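Side-chain contact in ribonuclease-like 3 (Danio rerio, PDB 2VQ9), which cleaves RNA as a secreted pancreatic-type ribonuclease, promotes angiogenesis and kills bacteria, most strongly Gram-negative ones, without needing its nuclease activity for that killing: residues 40-43 and 44-48. Residues are numbered along the deposited sequence; the frame is centred on the assembly and turned at random.
Sequences GGIT and EQTCD
Thr43 and Thr46, the first and last residues of a type I beta turn, meet through their hydroxyls: OG1 of Thr43 lies 2.6 Å from OG1 of Thr46, a short hydrogen bond in which either may donate. Both threonines place OG1 between their own backbone N and carbonyl carbon (chi1 68° in Thr43, 50° in Thr46), which turns the two oxygens toward each other across the mouth of the turn. The turn itself is closed by Thr46 N, which donates to Thr43 O at 3.3 Å; the N-H points almost straight at the oxygen (165°) but reaches it from well above the carbonyl plane. A weak, bent bond from Gln45 N to OG1 of Thr43, also 3.3 Å long, gives that hydroxyl a second partner. The Gln45 chain bends at chi2, bringing its OE1 to 3.6 Å from OG1 of Thr43. Thr46 OG1 is held further by a water 2.7 Å from it, which also donates to Gly41 O and so ties the turn back to the incoming loop. CD1 of Ile42 packs 4.0 Å from Thr46 O, beside Cys47 N. The buried Ile42 side chain also lies on Ile106 of strand 103-112, where Glu44 packs too, the Glu44 carboxylate accepting a bond from Glu125 N. Thr46 occupies the N-cap position of helix 47-53, although its hydroxyl is engaged with the turn and makes no capping bond. This is a type I turn that ends the loop between helix 27-37 and helix 47-53 and leads straight into the latter, in the pancreatic ribonuclease fold, where the Cys47-Cys108 disulfide fastens the start of the second helix to the antiparallel sheet.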
loop_
_atom_site.group_PDB
_atom_site.type_symbol
_atom_site.label_atom_id
_atom_site.label_comp_id
_atom_site.label_asym_id
_atom_site.label_seq_id
_atom_site.Cartn_x
_atom_site.Cartn_y
_atom_site.Cartn_z
ATOM N N GLY A 40 -1.336 9.223 -3.997
ATOM C CA GLY A 40 -0.371 10.327 -4.091
ATOM C C GLY A 40 -0.603 11.481 -3.131
ATOM O O GLY A 40 0.337 12.213 -2.795
ATOM N N GLY A 41 -1.843 11.652 -2.678
ATOM C CA GLY A 41 -2.180 12.747 -1.771
ATOM C C GLY A 41 -2.110 12.456 -0.290
ATOM O O GLY A 41 -2.476 13.309 0.511
ATOM N N ILE A 42 -1.639 11.263 0.081
ATOM C CA ILE A 42 -1.590 10.850 1.501
ATOM C C ILE A 42 -0.689 11.791 2.306
ATOM O O ILE A 42 0.336 12.274 1.791
ATOM C CB ILE A 42 -1.179 9.333 1.677
ATOM C CG1 ILE A 42 -1.341 8.845 3.141
ATOM C CG2 ILE A 42 0.265 9.091 1.270
ATOM C CD1 ILE A 42 -2.824 8.892 3.722
ATOM N N THR A 43 -1.110 12.116 3.528
ATOM C CA THR A 43 -0.232 12.770 4.503
ATOM C C THR A 43 -0.324 11.965 5.795
ATOM O O THR A 43 -1.229 11.137 5.950
ATOM C CB THR A 43 -0.634 14.260 4.785
ATOM O OG1 THR A 43 -1.894 14.314 5.464
ATOM C CG2 THR A 43 -0.749 15.078 3.490
ATOM N N GLU A 44 0.573 12.234 6.739
ATOM C CA GLU A 44 0.479 11.638 8.084
ATOM C C GLU A 44 -0.839 11.919 8.806
ATOM O O GLU A 44 -1.305 11.081 9.572
ATOM C CB GLU A 44 1.648 12.096 8.954
ATOM C CG GLU A 44 3.003 11.540 8.508
ATOM C CD GLU A 44 4.092 11.877 9.491
ATOM O OE1 GLU A 44 3.896 12.825 10.292
ATOM O OE2 GLU A 44 5.118 11.200 9.474
ATOM N N GLN A 45 -1.445 13.081 8.536
ATOM C CA GLN A 45 -2.661 13.525 9.218
ATOM C C GLN A 45 -3.971 13.156 8.488
ATOM O O GLN A 45 -5.085 13.464 8.972
ATOM C CB GLN A 45 -2.597 15.047 9.463
ATOM C CG GLN A 45 -1.415 15.511 10.332
ATOM C CD GLN A 45 -0.100 15.713 9.551
ATOM O OE1 GLN A 45 -0.056 15.628 8.310
ATOM N NE2 GLN A 45 0.987 15.984 10.289
ATOM N N THR A 46 -3.861 12.493 7.337
ATOM C CA THR A 46 -5.077 12.181 6.580
ATOM C C THR A 46 -5.367 10.691 6.348
ATOM O O THR A 46 -6.151 10.308 5.441
ATOM C CB THR A 46 -5.162 13.007 5.290
ATOM O OG1 THR A 46 -3.932 12.892 4.577
ATOM C CG2 THR A 46 -5.365 14.492 5.661
ATOM N N CYS A 47 -4.752 9.842 7.164
ATOM C CA CYS A 47 -5.140 8.430 7.139
ATOM C C CYS A 47 -6.641 8.217 7.280
ATOM O O CYS A 47 -7.192 7.379 6.601
ATOM C CB CYS A 47 -4.445 7.652 8.275
ATOM S SG CYS A 47 -2.665 7.440 8.049
ATOM N N ASP A 48 -7.296 8.920 8.224
ATOM C CA ASP A 48 -8.666 8.545 8.614
ATOM C C ASP A 48 -9.643 8.711 7.457
ATOM O O ASP A 48 -10.428 7.803 7.176
ATOM C CB ASP A 48 -9.133 9.348 9.827
ATOM C CG ASP A 48 -8.331 9.052 11.075
ATOM O OD1 ASP A 48 -7.461 8.162 11.064
ATOM O OD2 ASP A 48 -8.600 9.696 12.102
HETATM O O HOH W 1 -4.788 13.543 2.048
#